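Side-chain contacts in UDP-L-Rhamnose Synthase (Acanthamoeba polyphaga mimivirus, PDB 7JID), which is a UDP-L-rhamnose synthase, an oxidoreductase of the RmlD family that binds NADP and the nucleotide sugar UDP-L-rhamnose: residues 24-29 with 205-210; 184-189 with 247-252; 227-232 with 239-244. All coordinates share one frame; numbering follows the deposited sequence.

Followed from the N terminus, the chain opens contact 1 at 24-29, where helix 14-25 ends, and runs through most of the Rossmann-type sheet. Residues 184-189 open contact 2 before 205-210 close contact 1 at the end of helix 195-207, so these two loops cross. Contact 3 then opens and closes within the span of contact 2, joining helix 224-234 to 239-244, and 247-252 finally close contact 2. Contact 1 ties helix ends on the cofactor side of the molecule; contacts 2 and 3 share the small sheet of 184-185 and 242-243 and both touch the nucleotide sugar; their centres lie about 39 and 38 Å from that of contact 1.

Contact 1: 24-29 with 205-210; sequences EQQGEQ and MARNKT
Arg207 reaches across to Gln26 and Glu28 with the end of its guanidinium and holds both. NH1 and NH2 converge on one oxygen, Gln26 OE1, at 3.1 Å from Arg207 NH1 and 2.9 Å from Arg207 NH2; the second bond comes almost head-on to the amide carbonyl. Arg207 NH2 also forms a salt bridge with Glu28 OE2 at 2.8 Å. The three bonds keep their acceptors close to the guanidinium plane, whereas the donor stands well above the carboxylate plane, the two flat groups being 63° apart. A long, outstretched chain makes this possible: Arg207 sends CG opposite its backbone N (chi1 -179°) and bends only at chi3. Gln26 answers with an extended chain, while Glu28 folds back at chi2 (-68°).

Both partners sit where a helix of the Rossmann-type fold ends. Gly27 and Lys209, each with positive phi, close Schellman motifs after helices 14-25 and 195-207, and beyond them the chain enters strands 29-32 and 212-215, the outermost strands of the parallel sheet within this chain. Glu28 is held by a second set of bonds, since its OE1 accepts from Trp6 NE1 and from the Met4 backbone N. A water accepts from Arg207 NE at 3.1 Å and gives a weak bond to Glu28 OE2, linking acid and guanidinium a second time.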
# COMPACT_ATOMS: atom_id res chain seq x y z
N GLU A 24 -23.44 15.24 -17.05
CA GLU A 24 -24.23 16.49 -17.01
C GLU A 24 -25.03 16.63 -18.31
O GLU A 24 -26.22 16.98 -18.22
CB GLU A 24 -23.31 17.67 -16.71
CG GLU A 24 -23.01 17.75 -15.22
CD GLU A 24 -22.34 19.02 -14.76
OE1 GLU A 24 -21.53 19.58 -15.52
OE2 GLU A 24 -22.63 19.44 -13.61
N GLN A 25 -24.43 16.28 -19.46
CA GLN A 25 -25.14 16.26 -20.77
C GLN A 25 -26.26 15.21 -20.73
O GLN A 25 -27.30 15.42 -21.38
CB GLN A 25 -24.13 16.07 -21.91
CG GLN A 25 -24.20 14.72 -22.61
CD GLN A 25 -23.09 14.52 -23.63
OE1 GLN A 25 -22.20 15.35 -23.78
NE2 GLN A 25 -23.15 13.41 -24.34
N GLN A 26 -26.08 14.11 -19.99
CA GLN A 26 -27.08 13.03 -19.84
C GLN A 26 -28.19 13.42 -18.85
O GLN A 26 -29.07 12.59 -18.62
CB GLN A 26 -26.40 11.73 -19.38
CG GLN A 26 -25.52 11.09 -20.44
CD GLN A 26 -25.11 9.69 -20.05
OE1 GLN A 26 -25.46 9.21 -18.98
NE2 GLN A 26 -24.31 9.05 -20.88
N GLY A 27 -28.13 14.62 -18.26
CA GLY A 27 -29.16 15.12 -17.33
C GLY A 27 -28.94 14.67 -15.89
O GLY A 27 -29.89 14.75 -15.09
N GLU A 28 -27.74 14.18 -15.55
CA GLU A 28 -27.45 13.76 -14.16
C GLU A 28 -26.97 14.96 -13.35
O GLU A 28 -26.43 15.92 -13.92
CB GLU A 28 -26.42 12.63 -14.11
CG GLU A 28 -26.81 11.42 -14.94
CD GLU A 28 -27.99 10.60 -14.48
OE1 GLU A 28 -28.11 10.32 -13.28
OE2 GLU A 28 -28.74 10.13 -15.36
N GLN A 29 -27.14 14.88 -12.03
CA GLN A 29 -26.59 15.86 -11.07
C GLN A 29 -25.20 15.39 -10.65
O GLN A 29 -25.11 14.32 -10.11
CB GLN A 29 -27.49 16.01 -9.85
CG GLN A 29 -27.06 17.18 -8.97
CD GLN A 29 -27.77 17.21 -7.63
OE1 GLN A 29 -28.67 16.41 -7.36
NE2 GLN A 29 -27.35 18.13 -6.77
N MET A 205 -22.32 1.07 -16.95
CA MET A 205 -21.99 0.09 -15.90
C MET A 205 -22.27 0.66 -14.48
O MET A 205 -22.89 -0.06 -13.69
CB MET A 205 -20.52 -0.33 -16.03
CG MET A 205 -20.32 -1.22 -17.21
SD MET A 205 -18.54 -1.55 -17.44
CE MET A 205 -18.47 -3.10 -16.55
N ALA A 206 -21.89 1.91 -14.20
CA ALA A 206 -22.08 2.59 -12.90
C ALA A 206 -23.60 2.84 -12.73
O ALA A 206 -24.15 2.46 -11.68
CB ALA A 206 -21.31 3.88 -12.84
N ARG A 207 -24.27 3.28 -13.78
CA ARG A 207 -25.76 3.44 -13.72
C ARG A 207 -26.39 2.11 -13.33
O ARG A 207 -27.38 2.09 -12.49
CB ARG A 207 -26.27 3.98 -15.05
CG ARG A 207 -27.78 4.18 -15.05
CD ARG A 207 -28.19 4.88 -16.31
NE ARG A 207 -27.96 6.31 -16.19
CZ ARG A 207 -27.11 7.02 -16.88
NH1 ARG A 207 -26.35 6.45 -17.80
NH2 ARG A 207 -27.05 8.32 -16.69
N ASN A 208 -25.90 1.00 -13.88
CA ASN A 208 -26.48 -0.35 -13.67
C ASN A 208 -26.08 -0.96 -12.33
O ASN A 208 -26.51 -2.06 -12.07
CB ASN A 208 -26.14 -1.31 -14.81
CG ASN A 208 -26.82 -0.96 -16.11
OD1 ASN A 208 -27.79 -0.18 -16.12
ND2 ASN A 208 -26.29 -1.46 -17.22
N LYS A 209 -25.15 -0.34 -11.60
CA LYS A 209 -24.57 -0.83 -10.33
C LYS A 209 -23.82 -2.13 -10.61
O LYS A 209 -23.71 -2.96 -9.72
CB LYS A 209 -25.63 -0.92 -9.22
CG LYS A 209 -26.17 0.44 -8.83
CD LYS A 209 -27.41 0.41 -7.93
CE LYS A 209 -27.20 -0.25 -6.60
NZ LYS A 209 -28.26 0.19 -5.65
N THR A 210 -23.27 -2.30 -11.83
CA THR A 210 -22.39 -3.45 -12.14
C THR A 210 -21.18 -3.33 -11.19
O THR A 210 -20.61 -2.23 -11.15
CB THR A 210 -21.97 -3.46 -13.61
OG1 THR A 210 -23.13 -3.40 -14.43
CG2 THR A 210 -21.10 -4.66 -13.94
O HOH W 1 -30.01 7.28 -14.09

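Contact 2: 184-189 with 247-252; sequences RICSIP and EQQLAI. With AWU ([[(2~{R},3~{S},4~{R},5~{R})-5-[2,4-bis(oxidanylidene)pyrimidin-1-yl]-3,4-bis(oxidanyl)oxolan-2-yl]methoxy-oxidanyl-phosphoryl] [(2~{R},3~{R},4~{R},5~{R},6~{S})-6-methyl-3,4,5-tris(oxidanyl)oxan-2-yl] hydrogen phosphate), chain C.
Cys186 and Gln249 meet at the closely fitted end of this contact, where Cys186 CB lies 3.3 Å from Gln249 NE2. The glutamine chain runs out extended with CG opposite its backbone N (chi1 -177°), which carries the amide past Cys186 to the nucleotide; there Gln249 NE2 gives a hydrogen bond to the ribose hydroxyl O2C at 2.6 Å. The backbone beside it reads the uracil. Arg184 O accepts from N3 of the base at 2.8 Å, and Cys186 N donates to the base oxygen O2 at 2.9 Å, both nearly straight, at 170° and 168°. Two backbone bonds and one from the Gln249 side chain thus hold the uridine part of UDP-L-rhamnose.

Toward solvent the fit is looser. Arg184 NH1 comes to 3.1 Å from Gln248 NE2, but both are donors and no hydrogen bond forms; the amide meets the guanidinium at its edge, the two planes standing nearly perpendicular. Gln248 places its OE1 on Ser245 N instead, which leaves NE2 turned to the arginine. Ile252 CD1 merely brushes Arg184 NH2, at 4.2 Å.

Strand 184-185 runs parallel to strand 242-243, with Ile185 bonded through its backbone to Glu242 and Met244; helix 224-234 presses on Ile185 through His224 and Leu228, and helix 246-252, which follows strand 242-243 in the chain, packs its Gln249 on Cys186 and Met244.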
# COMPACT_ATOMS: atom_id res chain seq x y z
N ARG A 184 11.97 9.50 -29.80
CA ARG A 184 12.14 8.08 -30.14
C ARG A 184 10.95 7.29 -29.59
O ARG A 184 10.48 7.63 -28.47
CB ARG A 184 13.47 7.52 -29.61
CG ARG A 184 14.69 8.20 -30.23
CD ARG A 184 15.95 7.36 -30.08
NE ARG A 184 16.35 7.40 -28.69
CZ ARG A 184 17.18 6.56 -28.09
NH1 ARG A 184 17.74 5.54 -28.71
NH2 ARG A 184 17.43 6.75 -26.81
N ILE A 185 10.52 6.30 -30.37
CA ILE A 185 9.29 5.51 -30.09
C ILE A 185 9.72 4.09 -29.81
O ILE A 185 10.37 3.48 -30.66
CB ILE A 185 8.34 5.60 -31.29
CG1 ILE A 185 7.91 7.05 -31.57
CG2 ILE A 185 7.17 4.66 -31.11
CD1 ILE A 185 7.13 7.72 -30.47
N CYS A 186 9.31 3.57 -28.65
CA CYS A 186 9.43 2.15 -28.32
C CYS A 186 8.14 1.48 -28.77
O CYS A 186 7.15 1.60 -28.03
CB CYS A 186 9.75 1.94 -26.85
SG CYS A 186 9.98 0.21 -26.46
N SER A 187 8.10 0.92 -29.99
CA SER A 187 6.83 0.38 -30.55
C SER A 187 6.59 -1.04 -30.04
O SER A 187 7.31 -1.99 -30.40
CB SER A 187 6.77 0.45 -32.07
OG SER A 187 5.51 0.06 -32.59
N ILE A 188 5.50 -1.25 -29.32
CA ILE A 188 5.14 -2.58 -28.77
C ILE A 188 3.62 -2.71 -28.83
O ILE A 188 2.92 -1.81 -28.38
CB ILE A 188 5.68 -2.77 -27.33
CG1 ILE A 188 7.22 -2.68 -27.23
CG2 ILE A 188 5.18 -4.10 -26.76
CD1 ILE A 188 7.76 -2.70 -25.80
N PRO A 189 3.07 -3.84 -29.33
CA PRO A 189 1.61 -4.06 -29.32
C PRO A 189 1.08 -4.02 -27.89
O PRO A 189 1.61 -4.69 -27.01
CB PRO A 189 1.42 -5.42 -30.00
CG PRO A 189 2.67 -5.57 -30.85
CD PRO A 189 3.76 -4.95 -30.01
N GLU A 247 15.14 -1.83 -24.14
CA GLU A 247 16.42 -1.64 -23.39
C GLU A 247 16.93 -0.20 -23.57
O GLU A 247 17.34 0.42 -22.57
CB GLU A 247 17.42 -2.69 -23.89
CG GLU A 247 17.02 -4.13 -23.60
CD GLU A 247 15.86 -4.74 -24.40
OE1 GLU A 247 15.68 -4.38 -25.62
OE2 GLU A 247 15.06 -5.51 -23.76
N GLN A 248 16.91 0.34 -24.78
CA GLN A 248 17.25 1.77 -25.03
C GLN A 248 16.34 2.67 -24.20
O GLN A 248 16.82 3.65 -23.60
CB GLN A 248 17.13 2.11 -26.51
CG GLN A 248 18.36 1.72 -27.32
CD GLN A 248 18.09 1.90 -28.79
OE1 GLN A 248 17.16 1.30 -29.34
NE2 GLN A 248 18.86 2.76 -29.45
N GLN A 249 15.02 2.36 -24.18
CA GLN A 249 14.06 3.19 -23.44
C GLN A 249 14.35 3.11 -21.93
O GLN A 249 14.27 4.15 -21.29
CB GLN A 249 12.64 2.70 -23.73
CG GLN A 249 11.58 3.54 -23.04
CD GLN A 249 10.19 2.96 -23.21
OE1 GLN A 249 9.87 1.87 -22.69
NE2 GLN A 249 9.40 3.62 -24.03
N LEU A 250 14.59 1.92 -21.40
CA LEU A 250 14.81 1.71 -19.94
C LEU A 250 15.94 2.64 -19.50
O LEU A 250 15.89 3.14 -18.38
CB LEU A 250 15.12 0.24 -19.67
CG LEU A 250 15.21 -0.14 -18.19
CD1 LEU A 250 13.88 0.08 -17.50
CD2 LEU A 250 15.62 -1.59 -18.04
N ALA A 251 16.95 2.85 -20.35
CA ALA A 251 18.14 3.63 -19.96
C ALA A 251 17.84 5.12 -19.81
O ALA A 251 18.56 5.80 -19.03
CB ALA A 251 19.24 3.40 -20.96
N ILE A 252 16.83 5.64 -20.50
CA ILE A 252 16.58 7.10 -20.54
C ILE A 252 15.35 7.43 -19.68
O ILE A 252 15.09 8.64 -19.55
CB ILE A 252 16.50 7.67 -21.97
CG1 ILE A 252 15.38 7.07 -22.82
CG2 ILE A 252 17.86 7.51 -22.65
CD1 ILE A 252 14.82 8.03 -23.83
PA AWU C . 4.55 7.55 -20.78
O1A AWU C . 5.80 7.48 -19.99
O2A AWU C . 4.23 8.85 -21.51
O3A AWU C . 3.14 7.38 -19.98
PB AWU C . 2.90 6.61 -18.54
O1B AWU C . 3.48 5.18 -18.46
O2B AWU C . 3.22 7.62 -17.41
O3B AWU C . 1.32 6.43 -18.68
C5' AWU C . -1.14 5.65 -16.13
O5' AWU C . -0.38 6.33 -17.11
C4' AWU C . -2.01 4.61 -16.80
O4' AWU C . -2.68 3.77 -15.84
C3' AWU C . -1.15 3.74 -17.66
O3' AWU C . -2.00 2.98 -18.49
C2' AWU C . -0.26 4.53 -18.62
C1' AWU C . 0.45 5.62 -17.93
N1 AWU C . 7.43 6.07 -24.83
C2 AWU C . 8.20 6.11 -25.98
O2 AWU C . 7.86 5.44 -26.98
N3 AWU C . 9.24 6.99 -26.04
C4 AWU C . 9.64 7.71 -24.95
O4 AWU C . 10.61 8.53 -25.10
C5 AWU C . 8.85 7.68 -23.80
C6 AWU C . 7.80 6.77 -23.70
C1C AWU C . 6.27 5.14 -24.73
C2C AWU C . 6.20 4.25 -23.48
C3C AWU C . 4.67 4.03 -23.35
C4C AWU C . 4.14 5.31 -23.88
C5C AWU C . 3.56 6.26 -22.85
C6' AWU C . -1.95 6.75 -15.45
O2' AWU C . -1.10 5.20 -19.53
O2C AWU C . 6.89 3.05 -23.74
O3C AWU C . 4.24 3.01 -24.23
O4C AWU C . 5.19 6.02 -24.51
O5C AWU C . 4.56 6.38 -21.81

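Contact 3: 227-232 with 239-244; sequences ILSLIR and LTWENM. With AWU ([[(2~{R},3~{S},4~{R},5~{R})-5-[2,4-bis(oxidanylidene)pyrimidin-1-yl]-3,4-bis(oxidanyl)oxolan-2-yl]methoxy-oxidanyl-phosphoryl] [(2~{R},3~{R},4~{R},5~{R},6~{S})-6-methyl-3,4,5-tris(oxidanyl)oxan-2-yl] hydrogen phosphate), chain C; EDO (1,2-ethanediol), chain H.
Arg232 and Leu239 pack against each other where helix 224-234 gives way to the returning chain, and the arginine can be followed atom by atom. Its CB stands 4.0 Å from Leu239 CB, its CG passes beside Leu239 O, and its CD comes to 3.4 Å from Leu239 O. The chain then bends at chi3 (62°), turning the guanidinium toward the indole: Arg232 NH1 lies 3.6 Å from Trp241 CH2, while NE and NH2 find hydrogen-bond partners in residues flanking the segments. A water accepts from Arg232 NH1 at 3.0 Å and donates to Leu239 O, which bridges the guanidinium and the carbonyl.

Helix 224-234 is followed by a short connection and then by the weakly bonded strand 242-243, which pairs in parallel with 184-185 near the sugar-nucleotide pocket. Trp241 fills the angle between helix and strand. Leu228 CB makes a CH-pi contact over one face of its six-membered ring, 3.4 Å from the centroid, and an ethanediol molecule, probably from the crystallisation liquor, covers the other. Ser229 OG sits in plane at the ring edge and bonds to Asn225 O, while Trp241 NE1 bonds to Asn225 OD1. Deeper in, Leu239 CD2 touches Ile231 CG2 at 3.7 Å. Beyond the strand, Met244 CE reaches 3.4 Å from N3 of the uracil of the nucleotide sugar.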
# COMPACT_ATOMS: atom_id res chain seq x y z
N ILE A 227 -0.24 3.22 -34.89
CA ILE A 227 -0.92 4.51 -34.63
C ILE A 227 -0.23 5.62 -35.42
O ILE A 227 -0.93 6.35 -36.14
CB ILE A 227 -0.94 4.86 -33.13
CG1 ILE A 227 -1.81 3.86 -32.37
CG2 ILE A 227 -1.45 6.30 -32.95
CD1 ILE A 227 -1.59 3.95 -30.90
N LEU A 228 1.09 5.69 -35.38
CA LEU A 228 1.80 6.80 -36.07
C LEU A 228 1.61 6.59 -37.58
O LEU A 228 1.51 7.57 -38.26
CB LEU A 228 3.27 6.83 -35.67
CG LEU A 228 3.45 7.27 -34.22
CD1 LEU A 228 4.85 6.95 -33.73
CD2 LEU A 228 3.12 8.75 -34.05
N SER A 229 1.65 5.34 -38.04
CA SER A 229 1.39 5.02 -39.48
C SER A 229 -0.02 5.50 -39.91
O SER A 229 -0.16 6.05 -41.02
CB SER A 229 1.61 3.57 -39.76
OG SER A 229 2.98 3.22 -39.63
N LEU A 230 -1.07 5.35 -39.09
CA LEU A 230 -2.40 5.90 -39.46
C LEU A 230 -2.37 7.42 -39.53
O LEU A 230 -2.99 7.98 -40.44
CB LEU A 230 -3.44 5.45 -38.45
CG LEU A 230 -3.86 4.00 -38.56
CD1 LEU A 230 -4.69 3.61 -37.35
CD2 LEU A 230 -4.64 3.77 -39.86
N ILE A 231 -1.70 8.07 -38.59
CA ILE A 231 -1.65 9.56 -38.61
C ILE A 231 -0.95 9.98 -39.90
O ILE A 231 -1.44 10.88 -40.59
CB ILE A 231 -0.95 10.07 -37.35
CG1 ILE A 231 -1.81 9.80 -36.12
CG2 ILE A 231 -0.57 11.52 -37.53
CD1 ILE A 231 -1.11 10.00 -34.79
N ARG A 232 0.14 9.29 -40.24
CA ARG A 232 0.90 9.60 -41.46
C ARG A 232 0.02 9.40 -42.69
O ARG A 232 -0.09 10.32 -43.54
CB ARG A 232 2.14 8.71 -41.57
CG ARG A 232 2.98 8.93 -42.82
CD ARG A 232 4.00 7.81 -42.98
NE ARG A 232 3.31 6.55 -43.14
CZ ARG A 232 3.74 5.36 -42.77
NH1 ARG A 232 4.90 5.22 -42.15
NH2 ARG A 232 2.96 4.31 -42.97
N LEU A 239 5.20 12.57 -42.14
CA LEU A 239 5.47 12.15 -40.74
C LEU A 239 6.45 10.98 -40.77
O LEU A 239 6.16 9.99 -41.47
CB LEU A 239 4.19 11.72 -40.03
CG LEU A 239 4.37 11.40 -38.54
CD1 LEU A 239 4.83 12.62 -37.78
CD2 LEU A 239 3.09 10.86 -37.93
N THR A 240 7.52 11.11 -39.98
CA THR A 240 8.55 10.07 -39.78
C THR A 240 8.93 10.08 -38.28
O THR A 240 8.68 11.11 -37.57
CB THR A 240 9.77 10.30 -40.69
OG1 THR A 240 10.34 11.57 -40.39
CG2 THR A 240 9.40 10.25 -42.15
N TRP A 241 9.43 8.97 -37.81
CA TRP A 241 9.86 8.83 -36.41
C TRP A 241 10.99 7.82 -36.33
O TRP A 241 11.09 6.93 -37.19
CB TRP A 241 8.67 8.48 -35.51
CG TRP A 241 7.98 7.20 -35.87
CD1 TRP A 241 8.20 5.97 -35.34
CD2 TRP A 241 6.97 7.02 -36.89
NE1 TRP A 241 7.39 5.05 -35.92
CE2 TRP A 241 6.62 5.66 -36.87
CE3 TRP A 241 6.30 7.86 -37.78
CZ2 TRP A 241 5.67 5.12 -37.74
CZ3 TRP A 241 5.35 7.33 -38.63
CH2 TRP A 241 5.03 5.98 -38.59
N GLU A 242 11.78 7.92 -35.25
CA GLU A 242 12.85 6.96 -34.93
C GLU A 242 12.32 5.94 -33.91
O GLU A 242 11.63 6.35 -32.96
CB GLU A 242 14.04 7.72 -34.35
CG GLU A 242 15.23 6.84 -34.05
CD GLU A 242 16.49 7.61 -33.66
OE1 GLU A 242 17.48 6.95 -33.32
OE2 GLU A 242 16.47 8.87 -33.69
N ASN A 243 12.62 4.67 -34.13
CA ASN A 243 12.27 3.59 -33.16
C ASN A 243 13.45 3.38 -32.22
O ASN A 243 14.62 3.70 -32.62
CB ASN A 243 11.88 2.30 -33.85
CG ASN A 243 10.45 2.36 -34.36
OD1 ASN A 243 10.25 2.17 -35.55
ND2 ASN A 243 9.48 2.63 -33.50
N MET A 244 13.15 2.94 -31.02
CA MET A 244 14.16 2.45 -30.06
C MET A 244 13.63 1.19 -29.41
O MET A 244 12.39 0.98 -29.37
CB MET A 244 14.49 3.51 -29.00
CG MET A 244 13.32 3.88 -28.09
SD MET A 244 13.91 4.90 -26.74
CE MET A 244 12.33 5.46 -26.08
PA AWU C . 4.55 7.55 -20.78
O1A AWU C . 5.80 7.48 -19.99
O2A AWU C . 4.23 8.85 -21.51
O3A AWU C . 3.14 7.38 -19.98
PB AWU C . 2.90 6.61 -18.54
O1B AWU C . 3.48 5.18 -18.46
O2B AWU C . 3.22 7.62 -17.41
O3B AWU C . 1.32 6.43 -18.68
C5' AWU C . -1.14 5.65 -16.13
O5' AWU C . -0.38 6.33 -17.11
C4' AWU C . -2.01 4.61 -16.80
O4' AWU C . -2.68 3.77 -15.84
C3' AWU C . -1.15 3.74 -17.66
O3' AWU C . -2.00 2.98 -18.49
C2' AWU C . -0.26 4.53 -18.62
C1' AWU C . 0.45 5.62 -17.93
N1 AWU C . 7.43 6.07 -24.83
C2 AWU C . 8.20 6.11 -25.98
O2 AWU C . 7.86 5.44 -26.98
N3 AWU C . 9.24 6.99 -26.04
C4 AWU C . 9.64 7.71 -24.95
O4 AWU C . 10.61 8.53 -25.10
C5 AWU C . 8.85 7.68 -23.80
C6 AWU C . 7.80 6.77 -23.70
C1C AWU C . 6.27 5.14 -24.73
C2C AWU C . 6.20 4.25 -23.48
C3C AWU C . 4.67 4.03 -23.35
C4C AWU C . 4.14 5.31 -23.88
C5C AWU C . 3.56 6.26 -22.85
C6' AWU C . -1.95 6.75 -15.45
O2' AWU C . -1.10 5.20 -19.53
O2C AWU C . 6.89 3.05 -23.74
O3C AWU C . 4.24 3.01 -24.23
O4C AWU C . 5.19 6.02 -24.51
O5C AWU C . 4.56 6.38 -21.81
C1 EDO H . 9.78 5.76 -40.01
O1 EDO H . 9.17 7.01 -40.05
C2 EDO H . 8.87 4.71 -39.49
O2 EDO H . 9.31 4.12 -38.29
O HOH W 2 7.09 7.29 -41.95